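Oxidoreductase, iron/ascorbate family (Shewanella oneidensis, PDB 3ON7) is probably an iron(II)-dependent oxygenase that couples oxidation by O2 to breakdown of 2-oxoglutarate, as in relatives that release ethylene. Local coordinates at residues 2-7 with 27-32; 67-72 with 86-91; 184-189 with 205-210. All blocks are in the same frame, centred on the assembly; numbering follows the deposited sequence. Where two conformers were deposited one is given.

The three contacts follow in series along the chain. Contacts 1 and 2 lie at the two ends of one mixed sheet, whose outermost strands within this chain are 6-8 and 68-70; their centres are about 29 Å apart, on opposite sides of the chain's centre. Contact 3 joins the loops beside strands 180-184 and 210-214 of that sheet; its centre is about 10 Å from that of contact 1, which it touches where Leu-30 O probably accepts a hydrogen bond from Ile-210 N and where Asn-209 packs on Val-29, Thr-6 and Ser-31. Contacts 2 and 3 lie about 22 Å apart between centres. The N-terminal region supplies both sheet margins, the oxygenase core the middle.

Contact 1 (2-7 with 27-32)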
HETATM    1  N   MSE B   2      16.666   2.140 -38.486  1.00 66.79           N
HETATM    2  CA  MSE B   2      17.713   1.073 -38.571  1.00 66.73           C
HETATM    3  C   MSE B   2      17.786   0.218 -37.277  1.00 61.94           C
HETATM    4  O   MSE B   2      16.802   0.153 -36.534  1.00 59.83           O
HETATM    5  CB  MSE B   2      19.064   1.707 -38.939  1.00 69.89           C
HETATM    6  CG  MSE B   2      19.597   2.734 -37.946  1.00 76.48           C
HETATM    7 SE   MSE B   2      21.085   3.788 -38.672  0.75 97.89          SE
HETATM    8  CE  MSE B   2      20.415   4.105 -40.500  1.00 91.02           C
ATOM      9  N   LYS B   3      18.927  -0.436 -37.025  1.00 57.37           N
ATOM     10  CA  LYS B   3      19.047  -1.466 -35.977  1.00 52.70           C
ATOM     11  C   LYS B   3      20.226  -1.251 -35.006  1.00 48.19           C
ATOM     12  O   LYS B   3      21.211  -0.590 -35.334  1.00 47.09           O
ATOM     13  CB  LYS B   3      19.199  -2.864 -36.620  1.00 52.23           C
ATOM     14  CG  LYS B   3      18.064  -3.279 -37.548  1.00 53.78           C
ATOM     15  CD  LYS B   3      18.225  -4.710 -38.053  1.00 50.11           C
ATOM     16  N   LEU B   4      20.094  -1.837 -33.814  1.00 43.84           N
ATOM     17  CA  LEU B   4      21.197  -2.000 -32.853  1.00 40.96           C
ATOM     18  C   LEU B   4      22.112  -3.146 -33.260  1.00 38.23           C
ATOM     19  O   LEU B   4      21.672  -4.075 -33.930  1.00 37.19           O
ATOM     20  CB  LEU B   4      20.635  -2.325 -31.480  1.00 39.87           C
ATOM     21  CG  LEU B   4      19.923  -1.201 -30.736  1.00 39.27           C
ATOM     22  CD1 LEU B   4      19.059  -1.805 -29.664  1.00 36.43           C
ATOM     23  CD2 LEU B   4      20.941  -0.279 -30.135  1.00 37.07           C
ATOM     24  N   GLU B   5      23.369  -3.098 -32.830  1.00 35.96           N
ATOM     25  CA  GLU B   5      24.350  -4.107 -33.208  1.00 35.20           C
ATOM     26  C   GLU B   5      24.237  -5.371 -32.352  1.00 32.76           C
ATOM     27  O   GLU B   5      24.261  -5.295 -31.138  1.00 31.82           O
ATOM     28  CB  GLU B   5      25.762  -3.538 -33.082  1.00 36.78           C
ATOM     29  CG  GLU B   5      26.828  -4.402 -33.754  1.00 46.23           C
ATOM     30  CD  GLU B   5      28.197  -3.724 -33.867  1.00 54.10           C
ATOM     31  OE1 GLU B   5      28.762  -3.315 -32.828  1.00 56.78           O
ATOM     32  OE2 GLU B   5      28.714  -3.633 -35.003  1.00 65.62           O
ATOM     33  N   THR B   6      24.133  -6.534 -32.980  1.00 30.75           N
ATOM     34  CA  THR B   6      24.266  -7.785 -32.238  1.00 28.18           C
ATOM     35  C   THR B   6      25.724  -7.999 -31.906  1.00 27.06           C
ATOM     36  O   THR B   6      26.549  -7.996 -32.794  1.00 28.25           O
ATOM     37  CB  THR B   6      23.814  -8.979 -33.050  1.00 28.56           C
ATOM     38  OG1 THR B   6      22.414  -8.862 -33.344  1.00 24.57           O
ATOM     39  CG2 THR B   6      24.086 -10.266 -32.265  1.00 27.92           C
ATOM     40  N   ILE B   7      26.052  -8.173 -30.631  1.00 25.58           N
ATOM     41  CA  ILE B   7      27.437  -8.439 -30.236  1.00 24.77           C
ATOM     42  C   ILE B   7      27.576  -9.876 -29.775  1.00 23.59           C
ATOM     43  O   ILE B   7      26.877 -10.301 -28.873  1.00 22.02           O
ATOM     44  CB  ILE B   7      27.893  -7.509 -29.110  1.00 22.92           C
ATOM     45  CG1 ILE B   7      27.866  -6.052 -29.591  1.00 24.71           C
ATOM     46  CG2 ILE B   7      29.296  -7.886 -28.673  1.00 22.51           C
ATOM     47  CD1 ILE B   7      27.829  -5.034 -28.473  1.00 20.02           C
ATOM     48  N   PHE B  27      20.874   0.355 -24.618  1.00 21.85           N
ATOM     49  CA  PHE B  27      20.606  -1.059 -24.873  1.00 22.47           C
ATOM     50  C   PHE B  27      21.845  -1.766 -25.416  1.00 22.58           C
ATOM     51  O   PHE B  27      22.697  -1.155 -26.064  1.00 22.96           O
ATOM     52  CB  PHE B  27      19.484  -1.225 -25.907  1.00 20.98           C
ATOM     53  CG  PHE B  27      18.107  -1.254 -25.306  1.00 25.40           C
ATOM     54  CD1 PHE B  27      17.560  -0.111 -24.718  1.00 19.54           C
ATOM     55  CD2 PHE B  27      17.347  -2.422 -25.336  1.00 17.42           C
ATOM     56  CE1 PHE B  27      16.314  -0.139 -24.168  1.00 19.55           C
ATOM     57  CE2 PHE B  27      16.094  -2.452 -24.791  1.00 21.16           C
ATOM     58  CZ  PHE B  27      15.570  -1.313 -24.206  1.00 22.03           C
ATOM     59  N   GLY B  28      21.899  -3.070 -25.166  1.00 21.56           N
ATOM     60  CA  GLY B  28      22.947  -3.929 -25.689  1.00 21.52           C
ATOM     61  C   GLY B  28      22.345  -5.261 -26.049  1.00 21.32           C
ATOM     62  O   GLY B  28      21.479  -5.753 -25.346  1.00 21.30           O
ATOM     63  N   VAL B  29      22.790  -5.845 -27.155  1.00 22.58           N
ATOM     64  CA  VAL B  29      22.253  -7.112 -27.629  1.00 21.94           C
ATOM     65  C   VAL B  29      23.392  -8.142 -27.626  1.00 21.96           C
ATOM     66  O   VAL B  29      24.422  -7.896 -28.221  1.00 22.46           O
ATOM     67  CB  VAL B  29      21.693  -6.932 -29.049  1.00 23.65           C
ATOM     68  CG1 VAL B  29      21.152  -8.236 -29.591  1.00 24.37           C
ATOM     69  CG2 VAL B  29      20.631  -5.849 -29.069  1.00 18.05           C
ATOM     70  N   LEU B  30      23.225  -9.265 -26.926  1.00 20.96           N
ATOM     71  CA  LEU B  30      24.254 -10.298 -26.880  1.00 21.34           C
ATOM     72  C   LEU B  30      23.797 -11.591 -27.533  1.00 22.58           C
ATOM     73  O   LEU B  30      22.732 -12.105 -27.190  1.00 22.26           O
ATOM     74  CB  LEU B  30      24.654 -10.606 -25.440  1.00 20.66           C
ATOM     75  CG  LEU B  30      25.533  -9.599 -24.707  1.00 23.97           C
ATOM     76  CD1 LEU B  30      25.717 -10.063 -23.266  1.00 25.87           C
ATOM     77  CD2 LEU B  30      26.855  -9.419 -25.399  1.00 23.29           C
ATOM     78  N   SER B  31      24.613 -12.131 -28.444  1.00 22.60           N
ATOM     79  CA  SER B  31      24.402 -13.496 -28.957  1.00 23.87           C
ATOM     80  C   SER B  31      25.386 -14.486 -28.329  1.00 23.88           C
ATOM     81  O   SER B  31      26.387 -14.081 -27.717  1.00 23.14           O
ATOM     82  CB  SER B  31      24.518 -13.537 -30.475  1.00 24.89           C
ATOM     83  OG  SER B  31      25.853 -13.727 -30.871  1.00 27.29           O
ATOM     84  N   ASN B  32      25.078 -15.775 -28.466  1.00 24.25           N
ATOM     85  CA  ASN B  32      25.940 -16.847 -27.969  1.00 27.00           C
ATOM     86  C   ASN B  32      26.359 -16.650 -26.518  1.00 27.26           C
ATOM     87  O   ASN B  32      27.532 -16.775 -26.188  1.00 27.91           O
ATOM     88  CB  ASN B  32      27.177 -16.944 -28.852  1.00 28.82           C
ATOM     89  CG  ASN B  32      26.829 -17.321 -30.265  1.00 33.31           C
ATOM     90  OD1 ASN B  32      26.633 -16.460 -31.113  1.00 36.52           O
ATOM     91  ND2 ASN B  32      26.711 -18.616 -30.516  1.00 29.08           N
TER
HETATM   92  O   HOH W   1      24.544  -4.049 -28.577  1.00 29.23           O
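Leu-4 reaches across to Phe-27 with one methyl, CD1, which lies 3.8 Å from Phe-27 CB and oblique to the ring, while Leu-4 CB faces the CG2 branch of Val-29. At chi1 179° the CG1 branch of Val-29 points opposite the main-chain nitrogen, beside Thr-6 OG1 at 4.0 Å. The other branch of Thr-6, CG2, meets Ser-31 CB at 3.8 Å. Ile-7 and Leu-30 point to the other face of the sheet, where Leu-30 CD2 packs against both Ile-7 CB and the carbonyl of Ile-7. Two parallel-strand bonds flank Leu-30: Ile-7 N gives its hydrogen to Val-29 O at 2.9 Å, and Ser-31 N reaches Ile-7 O from above the carbonyl plane. At Glu-5, in the loop, the direct bonds give way to a water that donates to Glu-5 O and accepts from Val-29 N. Strand 6-8, helix 14-25 and strand 27-31 form a beta-alpha-beta unit; the helix packs on Ile-7 and Leu-30 through Arg-17 and Phe-18, and strand 210-214 continues the sheet beyond strand 27-31, with Ile-211 against Val-29.

Contact 2 (67-72 with 86-91); sequences DGFFPA and IKEYYH
An aromatic cluster of Phe-70, Tyr-89 and His-91 lies on one face of an antiparallel strand pair at the margin of the main sheet. Phe-70 CB sits over the Tyr-89 ring, 3.6 Å from its centroid; the rings are nearly parallel (planes 17° apart) but offset until little of one ring lies over the other. At its CE1 edge Phe-70 meets the face of His-91 edge-to-face, Phe-70 CE1 lying 3.9 Å from His-91 CG. Tyr-89 CG stands between its own N and carbonyl carbon (chi1 50°), which brings the ring under Phe-70; its OH bonds Glu-272 of the second subunit. On the opposite face, Tyr-90 lays its ring over the Gly-68 backbone, with Gly-68 CA 3.9 Å from the ring centroid in a CH-pi contact, while its hydroxyl bonds Arg-97 O. With an alanine here, the Gly-68 peptide would probably lose its aromatic cover and Arg-97 O its hydroxyl partner. Glu-88 OE1 meets the edge of Phe-69 at CZ, 3.4 Å away, and pairs with Lys-56, while OE2 bonds His-156. Phe-70 N to Tyr-89 O is a short bond (2.6 Å), nearly in line with the carbonyl. Hydrogen-bonded and non-hydrogen-bonded pairs alternate, as in any antiparallel pair; strand 68-70 is this chain's outermost in the sheet, with Phe-59 and Phe-61 bonded to Phe-69, consistent with the beta core expected of an iron(II)/2-oxoglutarate oxygenase.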
ATOM      1  N   ASP B  67       3.020 -11.364  -5.597  1.00 16.80           N
ATOM      2  CA  ASP B  67       3.676 -12.507  -6.194  1.00 15.95           C
ATOM      3  C   ASP B  67       2.610 -13.508  -6.640  1.00 17.10           C
ATOM      4  O   ASP B  67       1.611 -13.721  -5.936  1.00 17.74           O
ATOM      5  CB  ASP B  67       4.675 -13.165  -5.219  1.00 16.43           C
ATOM      6  CG  ASP B  67       4.034 -13.672  -3.907  1.00 17.44           C
ATOM      7  OD1 ASP B  67       3.331 -12.882  -3.232  1.00 18.55           O
ATOM      8  OD2 ASP B  67       4.272 -14.854  -3.527  1.00 21.27           O
ATOM      9  N   GLY B  68       2.812 -14.118  -7.809  1.00 16.47           N
ATOM     10  CA  GLY B  68       1.881 -15.147  -8.306  1.00 15.45           C
ATOM     11  C   GLY B  68       1.288 -14.815  -9.664  1.00 14.93           C
ATOM     12  O   GLY B  68       1.879 -14.078 -10.441  1.00 15.66           O
ATOM     13  N   PHE B  69       0.107 -15.358  -9.940  1.00 15.39           N
ATOM     14  CA  PHE B  69      -0.515 -15.251 -11.268  1.00 15.94           C
ATOM     15  C   PHE B  69      -1.483 -14.066 -11.413  1.00 14.68           C
ATOM     16  O   PHE B  69      -2.338 -13.850 -10.570  1.00 14.56           O
ATOM     17  CB  PHE B  69      -1.255 -16.543 -11.573  1.00 16.20           C
ATOM     18  CG  PHE B  69      -2.127 -16.472 -12.769  1.00 12.50           C
ATOM     19  CD1 PHE B  69      -1.606 -16.148 -13.993  1.00 13.57           C
ATOM     20  CD2 PHE B  69      -3.471 -16.773 -12.678  1.00 17.48           C
ATOM     21  CE1 PHE B  69      -2.405 -16.091 -15.100  1.00 18.85           C
ATOM     22  CE2 PHE B  69      -4.283 -16.723 -13.805  1.00 21.58           C
ATOM     23  CZ  PHE B  69      -3.740 -16.382 -15.015  1.00 19.72           C
ATOM     24  N   PHE B  70      -1.350 -13.341 -12.518  1.00 16.70           N
ATOM     25  CA  PHE B  70      -2.202 -12.185 -12.843  1.00 17.45           C
ATOM     26  C   PHE B  70      -3.014 -12.466 -14.094  1.00 17.70           C
ATOM     27  O   PHE B  70      -2.476 -12.385 -15.199  1.00 18.05           O
ATOM     28  CB  PHE B  70      -1.326 -10.931 -13.095  1.00 14.80           C
ATOM     29  CG  PHE B  70      -0.725 -10.366 -11.855  1.00 15.22           C
ATOM     30  CD1 PHE B  70       0.446 -10.897 -11.327  1.00 13.99           C
ATOM     31  CD2 PHE B  70      -1.338  -9.319 -11.184  1.00 15.73           C
ATOM     32  CE1 PHE B  70       1.027 -10.364 -10.155  1.00 15.87           C
ATOM     33  CE2 PHE B  70      -0.776  -8.787 -10.008  1.00 13.49           C
ATOM     34  CZ  PHE B  70       0.397  -9.311  -9.482  1.00 12.19           C
ATOM     35  N   PRO B  71      -4.311 -12.776 -13.939  0.50 19.42           N
ATOM     36  CA  PRO B  71      -5.111 -13.038 -15.135  0.50 20.96           C
ATOM     37  C   PRO B  71      -5.507 -11.751 -15.815  1.00 21.37           C
ATOM     38  O   PRO B  71      -5.388 -10.690 -15.215  1.00 20.69           O
ATOM     39  CB  PRO B  71      -6.359 -13.733 -14.578  0.50 20.77           C
ATOM     40  CG  PRO B  71      -6.482 -13.211 -13.186  0.50 22.05           C
ATOM     41  CD  PRO B  71      -5.089 -12.956 -12.698  0.50 19.16           C
ATOM     42  N   ALA B  72      -5.951 -11.858 -17.063  1.00 22.64           N
ATOM     43  CA  ALA B  72      -6.600 -10.756 -17.766  1.00 27.04           C
ATOM     44  C   ALA B  72      -8.083 -10.860 -17.394  1.00 28.90           C
ATOM     45  O   ALA B  72      -8.880 -11.401 -18.145  1.00 29.55           O
ATOM     46  CB  ALA B  72      -6.423 -10.872 -19.303  1.00 23.48           C
ATOM     47  N   ILE B  86      -4.722  -7.459 -22.838  1.00 18.21           N
ATOM     48  CA  ILE B  86      -4.323  -8.409 -23.884  1.00 19.92           C
ATOM     49  C   ILE B  86      -3.200  -9.343 -23.416  1.00 20.45           C
ATOM     50  O   ILE B  86      -2.584 -10.030 -24.225  1.00 19.09           O
ATOM     51  CB  ILE B  86      -3.883  -7.679 -25.188  1.00 20.30           C
ATOM     52  CG1 ILE B  86      -2.653  -6.782 -24.932  1.00 21.23           C
ATOM     53  CG2 ILE B  86      -5.040  -6.895 -25.759  1.00 16.97           C
ATOM     54  CD1 ILE B  86      -1.984  -6.265 -26.206  1.00 22.82           C
ATOM     55  N   LYS B  87      -2.930  -9.353 -22.111  1.00 20.72           N
ATOM     56  CA  LYS B  87      -1.892 -10.183 -21.537  1.00 19.80           C
ATOM     57  C   LYS B  87      -2.257 -10.633 -20.124  1.00 18.79           C
ATOM     58  O   LYS B  87      -3.015  -9.959 -19.424  1.00 17.71           O
ATOM     59  CB  LYS B  87      -0.549  -9.438 -21.516  1.00 20.21           C
ATOM     60  CG  LYS B  87      -0.462  -8.277 -20.511  1.00 25.52           C
ATOM     61  CD  LYS B  87       0.918  -7.622 -20.526  1.00 35.64           C
ATOM     62  CE  LYS B  87       0.992  -6.302 -19.744  1.00 33.83           C
ATOM     63  NZ  LYS B  87       0.006  -5.267 -20.208  1.00 38.58           N
ATOM     64  N   GLU B  88      -1.701 -11.774 -19.734  1.00 17.76           N
ATOM     65  CA  GLU B  88      -1.763 -12.297 -18.363  1.00 17.43           C
ATOM     66  C   GLU B  88      -0.302 -12.587 -18.005  1.00 17.40           C
ATOM     67  O   GLU B  88       0.552 -12.671 -18.885  1.00 18.62           O
ATOM     68  CB  GLU B  88      -2.655 -13.555 -18.280  1.00 18.72           C
ATOM     69  CG  GLU B  88      -2.062 -14.781 -18.984  1.00 18.35           C
ATOM     70  CD  GLU B  88      -3.009 -15.960 -19.146  1.00 19.90           C
ATOM     71  OE1 GLU B  88      -4.017 -16.079 -18.393  1.00 19.65           O
ATOM     72  OE2 GLU B  88      -2.718 -16.803 -20.034  1.00 17.02           O
ATOM     73  N   TYR B  89       0.023 -12.669 -16.728  1.00 16.02           N
ATOM     74  CA  TYR B  89       1.415 -12.842 -16.375  1.00 15.32           C
ATOM     75  C   TYR B  89       1.561 -13.426 -15.014  1.00 13.57           C
ATOM     76  O   TYR B  89       0.588 -13.523 -14.270  1.00 14.94           O
ATOM     77  CB  TYR B  89       2.197 -11.513 -16.496  1.00 17.18           C
ATOM     78  CG  TYR B  89       1.567 -10.322 -15.804  1.00 14.43           C
ATOM     79  CD1 TYR B  89       0.649  -9.511 -16.460  1.00 19.40           C
ATOM     80  CD2 TYR B  89       1.915  -9.987 -14.503  1.00 16.50           C
ATOM     81  CE1 TYR B  89       0.066  -8.401 -15.822  1.00 19.92           C
ATOM     82  CE2 TYR B  89       1.355  -8.874 -13.871  1.00 22.19           C
ATOM     83  CZ  TYR B  89       0.435  -8.094 -14.525  1.00 18.01           C
ATOM     84  OH  TYR B  89      -0.102  -7.009 -13.881  1.00 22.40           O
ATOM     85  N   TYR B  90       2.786 -13.838 -14.716  1.00 14.68           N
ATOM     86  CA  TYR B  90       3.147 -14.415 -13.444  1.00 13.80           C
ATOM     87  C   TYR B  90       4.405 -13.706 -12.934  1.00 14.79           C
ATOM     88  O   TYR B  90       5.401 -13.568 -13.665  1.00 13.53           O
ATOM     89  CB  TYR B  90       3.436 -15.902 -13.616  1.00 14.44           C
ATOM     90  CG  TYR B  90       3.384 -16.676 -12.345  1.00 16.22           C
ATOM     91  CD1 TYR B  90       4.350 -16.494 -11.352  1.00 19.92           C
ATOM     92  CD2 TYR B  90       2.368 -17.580 -12.105  1.00 12.79           C
ATOM     93  CE1 TYR B  90       4.287 -17.196 -10.165  1.00 14.43           C
ATOM     94  CE2 TYR B  90       2.294 -18.259 -10.909  1.00 14.53           C
ATOM     95  CZ  TYR B  90       3.261 -18.089  -9.958  1.00 16.95           C
ATOM     96  OH  TYR B  90       3.187 -18.786  -8.773  1.00 15.11           O
ATOM     97  N   HIS B  91       4.368 -13.297 -11.666  1.00 15.18           N
ATOM     98  CA  HIS B  91       5.516 -12.650 -11.016  1.00 13.94           C
ATOM     99  C   HIS B  91       6.238 -13.665 -10.154  1.00 14.49           C
ATOM    100  O   HIS B  91       5.699 -14.161  -9.138  1.00 14.18           O
ATOM    101  CB  HIS B  91       5.040 -11.487 -10.163  1.00 14.02           C
ATOM    102  CG  HIS B  91       4.841 -10.220 -10.924  1.00 15.02           C
ATOM    103  ND1 HIS B  91       4.718  -8.997 -10.300  1.00 16.09           N
ATOM    104  CD2 HIS B  91       4.796  -9.974 -12.255  1.00 17.93           C
ATOM    105  CE1 HIS B  91       4.612  -8.052 -11.221  1.00 16.43           C
ATOM    106  NE2 HIS B  91       4.636  -8.620 -12.412  1.00 14.03           N
TER
HETATM  107  O   HOH W   2      -6.031 -14.622 -17.938  1.00 25.22           O

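Contact 3 (184-189 with 205-210); sequences PTANEP and SDFGNI
Phe-207 lays one ring face against the backbone of Ala-186, with Ala-186 O 3.6 Å from Phe-207 CZ and Ala-186 CB beside CE1. Asn-187 CB comes obliquely to the same ring, 3.4 Å from Phe-207 CE2, and the Asn-187 side chain runs across the phenylalanine at about a right angle. Phe-207 occupies the second position of a type II turn from Asp-206 to Asn-209, and Gly-208 takes the third, with a positive phi of 83°. Thr-185 is the side chain that ties the two loops together. A chi1 of 61° tucks its OG1 over the main chain and aims it into the turn, where it donates to Asp-206 O at 2.8 Å. Asn-209 N reaches the same oxygen from the opposite face of the carbonyl plane, closing the turn. Thr-185 N in turn donates to Asn-209 O at 3.1 Å, so the residue grips both ends of the turn. Asn-187 N gives a short bond to Ser-205 O, 2.6 Å, in the carbonyl plane but bent at the hydrogen (138°). A water donates to both Glu-188 O and Ser-205 OG, and that hydroxyl also bonds Val-203 O. Pro-184 and Ile-210 pair at the sheet end of the loops, where Tyr-109 and Leu-116 of helix 103-126 pack on them. Apart from the Thr-185 hydroxyl, the direct polar links here use backbone atoms on both sides. The turn is probably held chiefly by Asn-209 N, Thr-185 N and the Thr-185 hydroxyl, while the Asn-187 bond joins the loops and Phe-207 adds an apolar cover over the Ala-186 peptide.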
ATOM      1  N   PRO B 184      15.732 -12.547 -22.929  1.00 19.00           N
ATOM      2  CA  PRO B 184      15.940 -13.394 -24.079  1.00 20.31           C
ATOM      3  C   PRO B 184      14.876 -13.130 -25.122  1.00 21.76           C
ATOM      4  O   PRO B 184      13.724 -12.863 -24.774  1.00 20.42           O
ATOM      5  CB  PRO B 184      15.750 -14.808 -23.526  1.00 22.18           C
ATOM      6  CG  PRO B 184      15.656 -14.681 -22.075  1.00 20.75           C
ATOM      7  CD  PRO B 184      15.207 -13.319 -21.793  1.00 19.11           C
ATOM      8  N   THR B 185      15.255 -13.210 -26.389  1.00 22.29           N
ATOM      9  CA  THR B 185      14.295 -13.044 -27.468  1.00 25.51           C
ATOM     10  C   THR B 185      14.029 -14.389 -28.165  1.00 27.75           C
ATOM     11  O   THR B 185      14.757 -15.358 -27.923  1.00 27.67           O
ATOM     12  CB  THR B 185      14.805 -12.055 -28.471  1.00 24.77           C
ATOM     13  OG1 THR B 185      16.031 -12.542 -29.012  1.00 27.90           O
ATOM     14  CG2 THR B 185      15.025 -10.717 -27.818  1.00 27.67           C
ATOM     15  N   ALA B 186      13.002 -14.434 -29.025  1.00 28.85           N
ATOM     16  CA  ALA B 186      12.579 -15.689 -29.695  1.00 30.47           C
ATOM     17  C   ALA B 186      12.051 -15.475 -31.115  1.00 31.55           C
ATOM     18  O   ALA B 186      11.004 -16.022 -31.495  1.00 31.09           O
ATOM     19  CB  ALA B 186      11.531 -16.425 -28.844  1.00 29.48           C
ATOM     20  N   ASN B 187      12.792 -14.685 -31.889  1.00 32.83           N
ATOM     21  CA  ASN B 187      12.538 -14.453 -33.314  1.00 34.93           C
ATOM     22  C   ASN B 187      11.166 -13.865 -33.647  1.00 34.09           C
ATOM     23  O   ASN B 187      10.578 -14.162 -34.671  1.00 33.77           O
ATOM     24  CB  ASN B 187      12.805 -15.741 -34.103  1.00 37.38           C
ATOM     25  CG  ASN B 187      13.148 -15.483 -35.568  1.00 39.84           C
ATOM     26  OD1 ASN B 187      13.879 -14.552 -35.899  1.00 42.80           O
ATOM     27  ND2 ASN B 187      12.618 -16.319 -36.446  1.00 40.66           N
ATOM     28  N   GLU B 188      10.678 -13.007 -32.765  1.00 35.61           N
ATOM     29  CA  GLU B 188       9.431 -12.275 -32.977  1.00 35.90           C
ATOM     30  C   GLU B 188       9.786 -10.798 -33.087  1.00 34.83           C
ATOM     31  O   GLU B 188       9.998 -10.134 -32.075  1.00 33.49           O
ATOM     32  CB  GLU B 188       8.484 -12.505 -31.790  1.00 36.78           C
ATOM     33  CG  GLU B 188       8.086 -13.972 -31.569  1.00 37.72           C
ATOM     34  CD  GLU B 188       8.051 -14.393 -30.094  1.00 43.95           C
ATOM     35  OE1 GLU B 188       8.733 -13.756 -29.246  1.00 38.30           O
ATOM     36  OE2 GLU B 188       7.351 -15.392 -29.792  1.00 42.48           O
ATOM     37  N   PRO B 189       9.891 -10.279 -34.320  1.00 34.67           N
ATOM     38  CA  PRO B 189      10.314  -8.874 -34.438  1.00 34.37           C
ATOM     39  C   PRO B 189       9.270  -7.882 -33.894  1.00 31.56           C
ATOM     40  O   PRO B 189       8.079  -8.159 -33.943  1.00 30.87           O
ATOM     41  CB  PRO B 189      10.564  -8.683 -35.951  1.00 35.99           C
ATOM     42  CG  PRO B 189       9.951  -9.877 -36.639  1.00 38.46           C
ATOM     43  CD  PRO B 189       9.773 -10.970 -35.620  1.00 35.33           C
ATOM     44  N   SER B 205      16.112  -9.742 -32.842  1.00 27.78           N
ATOM     45  CA  SER B 205      15.432 -10.562 -31.850  1.00 29.47           C
ATOM     46  C   SER B 205      15.492 -12.057 -32.171  1.00 29.71           C
ATOM     47  O   SER B 205      14.602 -12.800 -31.795  1.00 26.52           O
ATOM     48  CB  SER B 205      13.981 -10.095 -31.739  1.00 30.41           C
ATOM     49  OG  SER B 205      13.918  -8.731 -31.344  1.00 31.02           O
ATOM     50  N   ASP B 206      16.566 -12.490 -32.835  1.00 31.47           N
ATOM     51  CA  ASP B 206      16.787 -13.911 -33.157  1.00 32.33           C
ATOM     52  C   ASP B 206      16.814 -14.787 -31.904  1.00 31.44           C
ATOM     53  O   ASP B 206      17.147 -14.316 -30.819  1.00 29.08           O
ATOM     54  CB  ASP B 206      18.116 -14.090 -33.886  1.00 34.11           C
ATOM     55  CG  ASP B 206      18.206 -13.254 -35.155  1.00 40.65           C
ATOM     56  OD1 ASP B 206      18.568 -12.046 -35.068  1.00 40.89           O
ATOM     57  OD2 ASP B 206      17.905 -13.812 -36.232  1.00 44.75           O
ATOM     58  N   PHE B 207      16.463 -16.063 -32.059  1.00 31.36           N
ATOM     59  CA  PHE B 207      16.616 -17.039 -30.987  1.00 31.10           C
ATOM     60  C   PHE B 207      18.062 -16.967 -30.544  1.00 28.90           C
ATOM     61  O   PHE B 207      18.935 -16.772 -31.363  1.00 28.34           O
ATOM     62  CB  PHE B 207      16.343 -18.467 -31.475  1.00 33.72           C
ATOM     63  CG  PHE B 207      14.904 -18.758 -31.769  1.00 34.21           C
ATOM     64  CD1 PHE B 207      14.021 -19.052 -30.739  1.00 40.92           C
ATOM     65  CD2 PHE B 207      14.442 -18.777 -33.083  1.00 43.55           C
ATOM     66  CE1 PHE B 207      12.681 -19.340 -31.007  1.00 44.05           C
ATOM     67  CE2 PHE B 207      13.106 -19.062 -33.369  1.00 45.61           C
ATOM     68  CZ  PHE B 207      12.224 -19.347 -32.325  1.00 46.00           C
ATOM     69  N   GLY B 208      18.306 -17.127 -29.250  1.00 27.87           N
ATOM     70  CA  GLY B 208      19.658 -17.067 -28.712  1.00 28.35           C
ATOM     71  C   GLY B 208      20.192 -15.666 -28.427  1.00 27.77           C
ATOM     72  O   GLY B 208      21.295 -15.526 -27.884  1.00 28.85           O
ATOM     73  N   ASN B 209      19.461 -14.619 -28.811  1.00 25.50           N
ATOM     74  CA  ASN B 209      19.866 -13.264 -28.413  1.00 25.88           C
ATOM     75  C   ASN B 209      19.350 -12.957 -27.030  1.00 25.17           C
ATOM     76  O   ASN B 209      18.317 -13.477 -26.597  1.00 23.37           O
ATOM     77  CB  ASN B 209      19.411 -12.171 -29.399  1.00 24.54           C
ATOM     78  CG  ASN B 209      20.283 -12.114 -30.628  1.00 26.61           C
ATOM     79  OD1 ASN B 209      21.203 -12.923 -30.777  1.00 23.15           O
ATOM     80  ND2 ASN B 209      20.015 -11.152 -31.517  1.00 25.57           N
ATOM     81  N   ILE B 210      20.085 -12.102 -26.340  1.00 24.77           N
ATOM     82  CA  ILE B 210      19.631 -11.620 -25.060  1.00 24.72           C
ATOM     83  C   ILE B 210      19.825 -10.101 -25.066  1.00 22.99           C
ATOM     84  O   ILE B 210      20.876  -9.603 -25.464  1.00 21.21           O
ATOM     85  CB  ILE B 210      20.350 -12.378 -23.935  1.00 23.61           C
ATOM     86  CG1 ILE B 210      19.524 -12.391 -22.662  1.00 27.97           C
ATOM     87  CG2 ILE B 210      21.718 -11.805 -23.682  1.00 29.16           C
ATOM     88  CD1 ILE B 210      19.971 -13.459 -21.709  1.00 28.03           C
TER
HETATM   89  O   HOH W   3      11.404  -8.234 -30.752  1.00 21.81           O